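Local coordinates for flagellar hook associated protein type 3 FlgL (Legionella pneumophila subsp. pneumophila, PDB 5YTI) that probably serves as a structural protein of the bacterial flagellum, a flagellin-family component of the junction between hook and filament, at residues E50-R55 against A368-L373; V84-R89 against Q115-Q120; N247-S252 against D257-Q262. All coordinates share one frame; numbering follows the deposited sequence.

Contact 1: residues E50-R55 against A368-L373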
# COMPACT_ATOMS: atom_id res chain seq x y z
N GLU A 50 1.92 -3.37 52.05
CA GLU A 50 1.39 -2.23 51.29
C GLU A 50 1.81 -2.36 49.82
O GLU A 50 1.13 -1.85 48.93
CB GLU A 50 1.83 -0.88 51.90
CG GLU A 50 1.33 0.38 51.19
CD GLU A 50 -0.19 0.51 51.14
OE1 GLU A 50 -0.87 0.30 52.17
OE2 GLU A 50 -0.72 0.85 50.05
N LEU A 51 2.93 -3.05 49.58
CA LEU A 51 3.42 -3.33 48.21
C LEU A 51 2.52 -4.33 47.48
O LEU A 51 2.15 -4.11 46.33
CB LEU A 51 4.87 -3.83 48.22
CG LEU A 51 5.96 -2.76 48.08
CD1 LEU A 51 7.33 -3.43 48.20
CD2 LEU A 51 5.82 -1.96 46.79
N ILE A 52 2.19 -5.43 48.14
CA ILE A 52 1.25 -6.40 47.60
C ILE A 52 -0.14 -5.79 47.42
O ILE A 52 -0.70 -5.86 46.33
CB ILE A 52 1.15 -7.62 48.49
CG1 ILE A 52 2.50 -8.30 48.60
CG2 ILE A 52 0.18 -8.60 47.87
CD1 ILE A 52 2.52 -9.39 49.64
N LYS A 53 -0.69 -5.18 48.46
CA LYS A 53 -1.89 -4.34 48.30
C LYS A 53 -1.83 -3.57 46.93
O LYS A 53 -2.77 -3.66 46.13
CB LYS A 53 -2.08 -3.39 49.51
CG LYS A 53 -3.49 -2.80 49.71
CD LYS A 53 -3.69 -2.24 51.14
CE LYS A 53 -3.61 -0.71 51.26
N GLN A 54 -0.74 -2.84 46.65
CA GLN A 54 -0.65 -2.00 45.42
C GLN A 54 -0.42 -2.85 44.16
O GLN A 54 -0.65 -2.37 43.05
CB GLN A 54 0.40 -0.86 45.53
CG GLN A 54 0.06 0.37 44.68
N ARG A 55 0.03 -4.11 44.33
CA ARG A 55 0.24 -5.06 43.22
C ARG A 55 -1.12 -5.58 42.79
O ARG A 55 -1.48 -5.56 41.62
CB ARG A 55 1.12 -6.26 43.63
CG ARG A 55 1.86 -6.95 42.47
CD ARG A 55 2.54 -8.29 42.81
NE ARG A 55 3.32 -8.31 44.05
CZ ARG A 55 4.54 -7.77 44.23
NH1 ARG A 55 5.18 -7.13 43.25
NH2 ARG A 55 5.12 -7.87 45.43
N ALA A 368 -0.83 -16.28 47.86
CA ALA A 368 -0.01 -17.19 48.64
C ALA A 368 1.08 -16.45 49.43
O ALA A 368 1.44 -16.86 50.53
CB ALA A 368 0.60 -18.27 47.76
N THR A 369 1.61 -15.37 48.85
CA THR A 369 2.49 -14.44 49.58
C THR A 369 1.74 -13.83 50.80
O THR A 369 2.35 -13.63 51.86
CB THR A 369 3.11 -13.34 48.65
OG1 THR A 369 3.80 -13.95 47.56
CG2 THR A 369 4.12 -12.47 49.38
N LEU A 370 0.44 -13.55 50.67
CA LEU A 370 -0.34 -13.09 51.83
C LEU A 370 -0.54 -14.20 52.86
O LEU A 370 -0.28 -13.96 54.03
CB LEU A 370 -1.70 -12.50 51.42
CG LEU A 370 -1.74 -11.12 50.73
CD1 LEU A 370 -3.17 -10.78 50.38
CD2 LEU A 370 -1.14 -10.01 51.59
N LYS A 371 -1.01 -15.39 52.44
CA LYS A 371 -1.16 -16.55 53.35
C LYS A 371 0.14 -16.84 54.12
O LYS A 371 0.12 -16.94 55.34
CB LYS A 371 -1.63 -17.81 52.61
N LYS A 372 1.28 -16.92 53.40
CA LYS A 372 2.63 -17.18 53.97
C LYS A 372 3.25 -16.00 54.73
O LYS A 372 4.26 -16.16 55.42
CB LYS A 372 3.62 -17.63 52.87
N LEU A 373 2.67 -14.81 54.58
CA LEU A 373 3.13 -13.61 55.28
C LEU A 373 2.28 -13.33 56.50
O LEU A 373 2.76 -12.78 57.48
CB LEU A 373 3.07 -12.40 54.35
CG LEU A 373 3.60 -11.08 54.91
CD1 LEU A 373 5.12 -11.10 54.99
CD2 LEU A 373 3.12 -9.94 54.02
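Two long antiparallel helices meet near the modelled ends of the chain, where Ile52 of helix 49-96 faces Thr369, Leu370 and Leu373 of helix 316-374. The local axes run at 158° to each other and approach to 11.1 Å, so side chains rather than backbones span the interface; even the closest CA atoms, those of Ile52 and Leu370, are 8.1 Å apart. Ile52 takes part in all three cross-helix contacts. Its CG1 branch is extended (chi2 171°) and carries CD1 to the methyl of Thr369, with CD1 to CG2 at 3.5 Å, the two side chains meeting at a slant. The shorter branch serves a different neighbour: CG2 of Ile52 lies 4.2 Å from CD2 of Leu370, the side chains sliding past each other in opposite directions. That same leucine methyl is also 4.2 Å from Ile52 CD1, and so touches both branches. Leu373 closes the group more loosely, its CD2 4.5 Å from Ile52 CD1. Thr369 is divided by its rotamer (chi1 -56°): CG2 is given to the apolar interface, while OG1 hydrogen-bonds to the carbonyl oxygen of Ile365, one turn back in its own helix. Gln48 packs on Thr369 and Leu373, and Arg55 continues the helix pairing against Tyr362 and Ser366. A cadmium ion lies about 5 Å from the Leu373 side chain. One isoleucine set against residues from successive turns of an antiparallel partner is consistent with the pairing of N- and C-terminal helices in the flagellin family.

Contact 2: residues V84-R89 against Q115-Q120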
# COMPACT_ATOMS: atom_id res chain seq x y z
N VAL A 84 -15.82 -6.96 4.83
CA VAL A 84 -15.36 -7.94 3.83
C VAL A 84 -16.58 -8.39 3.02
O VAL A 84 -16.55 -8.36 1.79
CB VAL A 84 -14.61 -9.13 4.47
CG1 VAL A 84 -14.46 -10.29 3.47
CG2 VAL A 84 -13.25 -8.66 4.99
N ASN A 85 -17.65 -8.75 3.70
CA ASN A 85 -18.92 -9.04 3.04
C ASN A 85 -19.25 -8.07 1.91
O ASN A 85 -19.59 -8.49 0.80
CB ASN A 85 -20.05 -9.01 4.06
CG ASN A 85 -20.09 -10.27 4.88
OD1 ASN A 85 -19.50 -11.29 4.48
ND2 ASN A 85 -20.78 -10.23 6.02
N SER A 86 -19.15 -6.77 2.21
CA SER A 86 -19.43 -5.76 1.22
C SER A 86 -18.45 -5.86 0.02
O SER A 86 -18.85 -5.67 -1.13
CB SER A 86 -19.37 -4.37 1.85
OG SER A 86 -20.40 -4.19 2.81
N LEU A 87 -17.19 -6.16 0.28
CA LEU A 87 -16.21 -6.20 -0.78
C LEU A 87 -16.35 -7.44 -1.56
O LEU A 87 -16.00 -7.45 -2.73
CB LEU A 87 -14.82 -6.14 -0.21
CG LEU A 87 -14.48 -4.73 0.27
CD1 LEU A 87 -13.37 -4.73 1.32
CD2 LEU A 87 -14.12 -3.87 -0.93
N HIS A 88 -16.83 -8.51 -0.93
CA HIS A 88 -16.95 -9.80 -1.64
C HIS A 88 -17.96 -9.70 -2.77
O HIS A 88 -17.82 -10.34 -3.82
CB HIS A 88 -17.35 -10.94 -0.68
CG HIS A 88 -16.17 -11.68 -0.12
ND1 HIS A 88 -16.18 -12.26 1.13
CD2 HIS A 88 -14.93 -11.91 -0.63
CE1 HIS A 88 -15.01 -12.83 1.36
NE2 HIS A 88 -14.23 -12.62 0.31
N ARG A 89 -18.96 -8.87 -2.51
CA ARG A 89 -20.06 -8.63 -3.41
C ARG A 89 -19.57 -7.62 -4.43
O ARG A 89 -19.77 -7.83 -5.63
CB ARG A 89 -21.30 -8.12 -2.63
CG ARG A 89 -22.53 -7.71 -3.46
CD ARG A 89 -23.04 -8.80 -4.42
NE ARG A 89 -24.00 -8.23 -5.38
CZ ARG A 89 -24.18 -8.66 -6.64
NH1 ARG A 89 -23.49 -9.68 -7.12
NH2 ARG A 89 -25.05 -8.06 -7.44
N GLN A 115 -23.34 1.81 -5.61
CA GLN A 115 -23.53 3.03 -4.81
C GLN A 115 -24.06 2.70 -3.42
O GLN A 115 -23.66 3.31 -2.45
CB GLN A 115 -24.40 4.12 -5.52
CG GLN A 115 -24.55 5.46 -4.76
CD GLN A 115 -23.32 6.40 -4.81
OE1 GLN A 115 -22.80 6.69 -5.90
NE2 GLN A 115 -22.87 6.87 -3.64
N ALA A 116 -24.94 1.71 -3.29
CA ALA A 116 -25.38 1.32 -1.94
C ALA A 116 -24.20 0.74 -1.14
O ALA A 116 -24.06 1.04 0.05
CB ALA A 116 -26.53 0.33 -2.00
N LEU A 117 -23.35 -0.06 -1.79
CA LEU A 117 -22.21 -0.68 -1.11
C LEU A 117 -21.18 0.37 -0.68
O LEU A 117 -20.75 0.36 0.46
CB LEU A 117 -21.60 -1.80 -1.94
CG LEU A 117 -22.57 -2.98 -2.11
CD1 LEU A 117 -22.30 -3.82 -3.35
CD2 LEU A 117 -22.58 -3.88 -0.88
N LEU A 118 -20.83 1.30 -1.56
CA LEU A 118 -20.00 2.42 -1.16
C LEU A 118 -20.55 3.04 0.15
O LEU A 118 -19.83 3.13 1.13
CB LEU A 118 -19.92 3.49 -2.26
CG LEU A 118 -19.27 4.83 -1.90
CD1 LEU A 118 -17.87 4.63 -1.36
CD2 LEU A 118 -19.21 5.76 -3.10
N ASN A 119 -21.81 3.44 0.15
CA ASN A 119 -22.44 4.06 1.33
C ASN A 119 -22.33 3.14 2.56
O ASN A 119 -22.06 3.60 3.67
CB ASN A 119 -23.94 4.39 1.07
CG ASN A 119 -24.16 5.42 -0.06
OD1 ASN A 119 -23.22 5.87 -0.74
ND2 ASN A 119 -25.43 5.80 -0.26
N GLN A 120 -22.51 1.83 2.34
CA GLN A 120 -22.34 0.83 3.40
C GLN A 120 -20.94 0.94 4.02
O GLN A 120 -20.78 1.02 5.24
CB GLN A 120 -22.62 -0.58 2.84
CG GLN A 120 -22.83 -1.68 3.87
CD GLN A 120 -23.85 -2.73 3.45
OE1 GLN A 120 -24.96 -2.75 3.98
NE2 GLN A 120 -23.49 -3.62 2.50
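Ser86 and Arg89 on helix 49-96 receive Leu117 and Gln120 of helix 104-125, two pairs spaced by about one turn on antiparallel helices. The backbones come nearest at Ser86 and Leu117, whose CA atoms are 6.2 Å apart, a separation that the small serine side chain allows. Leu117 lies between the two turns of the facing helix. Its CG stands beside the backbone N (chi1 -66°), and the terminal methyls divide: CD2 approaches the carbonyl oxygen of Ser86 at 4.1 Å, whereas CD1 rests 3.9 Å from CG of Arg89. The Arg89 and Leu117 side chains cross nearly perpendicularly, with the arginine contributing an aliphatic carbon. Beyond CG the arginine bends (chi2 55°), and its guanidinium group forms a salt bridge through NH2 with OE1 of Glu113; NH1 has a long, weak ion pair with Glu92. One turn on from Leu117, Gln120 also bends at its second torsion, bringing the NE2 end of its amide to the serine hydroxyl. Its NE2 donates to Ser86 OG at 3.2 Å, but the N-H...O angle of 134° marks a weak bond. CG of Gln120 is 3.7 Å from the same OG, so this oxygen meets apolar as well as polar atoms. Leu117 also packs on Leu90 and Ile93 of the facing helix, while Ser86 touches Leu121 and Tyr124. On another face, Leu87 and Leu118 both turn to helix 296-307, against Ile296 and Val300 respectively. A leucine seated between a serine and an arginine stem joins the two arms of an antiparallel alpha-hairpin within a larger helical bundle.

Contact 3: residues N247-S252 against D257-Q262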
# COMPACT_ATOMS: atom_id res chain seq x y z
N ASN A 247 13.68 5.73 -24.07
CA ASN A 247 13.09 4.57 -24.75
C ASN A 247 13.57 3.27 -24.15
O ASN A 247 14.78 3.08 -23.94
CB ASN A 247 13.48 4.50 -26.22
CG ASN A 247 13.32 5.80 -26.93
OD1 ASN A 247 12.22 6.15 -27.30
ND2 ASN A 247 14.44 6.49 -27.17
N VAL A 248 12.64 2.35 -23.92
CA VAL A 248 13.02 1.03 -23.43
C VAL A 248 12.70 -0.03 -24.47
O VAL A 248 13.55 -0.86 -24.72
CB VAL A 248 12.48 0.71 -22.00
CG1 VAL A 248 13.54 1.02 -20.93
CG2 VAL A 248 11.20 1.48 -21.72
N ILE A 249 11.52 0.03 -25.09
CA ILE A 249 11.19 -0.86 -26.22
C ILE A 249 10.85 -0.03 -27.40
O ILE A 249 9.74 0.47 -27.46
CB ILE A 249 9.88 -1.69 -26.02
CG1 ILE A 249 9.98 -2.64 -24.83
CG2 ILE A 249 9.54 -2.49 -27.28
CD1 ILE A 249 9.28 -3.95 -25.07
N PRO A 250 11.76 0.09 -28.35
CA PRO A 250 13.11 -0.46 -28.28
C PRO A 250 14.04 0.63 -27.82
O PRO A 250 13.62 1.79 -27.80
CB PRO A 250 13.41 -0.82 -29.73
CG PRO A 250 12.60 0.15 -30.52
CD PRO A 250 11.38 0.50 -29.71
N PRO A 251 15.30 0.30 -27.46
CA PRO A 251 16.22 1.36 -26.98
C PRO A 251 16.42 2.49 -27.98
O PRO A 251 16.63 3.64 -27.58
CB PRO A 251 17.54 0.62 -26.73
CG PRO A 251 17.36 -0.74 -27.34
CD PRO A 251 15.89 -1.04 -27.35
N SER A 252 16.37 2.15 -29.27
CA SER A 252 16.60 3.14 -30.32
C SER A 252 15.38 4.04 -30.52
O SER A 252 15.51 5.16 -31.02
CB SER A 252 16.99 2.45 -31.62
OG SER A 252 16.03 1.47 -31.95
N ASP A 257 13.10 -0.98 -35.53
CA ASP A 257 13.84 -1.86 -34.61
C ASP A 257 12.87 -2.47 -33.57
O ASP A 257 13.29 -3.14 -32.63
CB ASP A 257 15.00 -1.10 -33.92
CG ASP A 257 16.23 -0.90 -34.83
OD1 ASP A 257 16.73 -1.89 -35.43
OD2 ASP A 257 16.71 0.24 -34.95
N ALA A 258 11.58 -2.28 -33.78
CA ALA A 258 10.60 -2.55 -32.73
C ALA A 258 9.97 -3.95 -32.78
O ALA A 258 9.75 -4.50 -33.87
CB ALA A 258 9.51 -1.48 -32.77
N PRO A 259 9.67 -4.54 -31.60
CA PRO A 259 8.85 -5.78 -31.60
C PRO A 259 7.43 -5.55 -32.11
O PRO A 259 6.84 -4.52 -31.82
CB PRO A 259 8.83 -6.22 -30.11
CG PRO A 259 9.42 -5.08 -29.34
CD PRO A 259 10.26 -4.26 -30.28
N LEU A 260 6.88 -6.52 -32.82
CA LEU A 260 5.54 -6.40 -33.38
C LEU A 260 4.50 -6.97 -32.39
O LEU A 260 4.83 -7.76 -31.51
CB LEU A 260 5.44 -7.06 -34.77
CG LEU A 260 6.77 -7.54 -35.40
CD1 LEU A 260 7.12 -8.99 -35.03
CD2 LEU A 260 6.71 -7.38 -36.92
N TYR A 261 3.25 -6.54 -32.55
CA TYR A 261 2.18 -6.82 -31.60
C TYR A 261 1.48 -8.15 -31.92
O TYR A 261 0.71 -8.21 -32.89
CB TYR A 261 1.16 -5.65 -31.62
CG TYR A 261 -0.22 -5.93 -31.04
CD1 TYR A 261 -0.39 -6.15 -29.67
CD2 TYR A 261 -1.35 -5.97 -31.85
CE1 TYR A 261 -1.64 -6.41 -29.14
CE2 TYR A 261 -2.61 -6.23 -31.32
CZ TYR A 261 -2.74 -6.45 -29.96
OH TYR A 261 -3.97 -6.71 -29.41
N GLN A 262 1.77 -9.19 -31.13
CA GLN A 262 0.99 -10.44 -31.16
C GLN A 262 -0.20 -10.30 -30.13
O GLN A 262 -0.01 -10.09 -28.93
CB GLN A 262 1.92 -11.70 -30.99
CG GLN A 262 1.38 -13.03 -31.59
CD GLN A 262 2.45 -14.14 -31.80
OE1 GLN A 262 3.55 -14.05 -31.27
NE2 GLN A 262 2.10 -15.20 -32.56
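Ile249 and Pro250 form the compact side of this contact, against Pro259, Ala258 and Asp257. Chi1 of -62° puts CG1 of Ile249 beside the backbone N and leaves CG2 opposite that nitrogen, and this methyl meets the CG-CD edge of the Pro259 ring, with CG at 3.3 Å and CD at 3.6 Å. The peptide bond before Pro250 is cis, and the ring that follows it lies along the returning chain. There, Pro250 CB is 3.7 Å from the carbonyl oxygen of Asp257, and CD is 4.1 Å from CB of Ala258. Pro250 is the buried residue of the group. The other end, on the solvent side, is loose: Ser252 OG donates to Asp257 OD2 at 3.3 Å, a weak bond between two exposed side chains. The touching parts, 249 to 252 and 257 to 259, run at 174° to each other, yet apolar side chains rather than a backbone ladder join them. Backbone pairing is instead with strand 236-242: Val248 and Ile249 both bond to Val240, and Pro259 bonds to Val238. The returning segment therefore takes up a place beside this strand, where Ala258 also touches Val237. The contact is thus a cis-proline segment packed against a returning loop at the edge of an antiparallel sheet, next to the classic beta bulge that Val248 and Ile249 form opposite Val240.

Contacts 1 and 2 share helix 49-96 but lie far apart on it, with centres 55 Å from each other: contact 1 pairs its start with the end of helix 316-374, contact 2 pairs a later part with helix 104-125. Contact 3 belongs to the margin of the five-stranded antiparallel sheet, its centre about 43 Å from that of contact 2 and 80 Å from that of contact 1, on the opposite side of the chain's centre from the latter. Along the chain, contact 2 closes before contact 3 opens, and contact 1 encloses both. The long helices thus bring the two ends of the modelled chain together, while helix 104-125 folds back on helix 49-96 and later sequence builds the beta region.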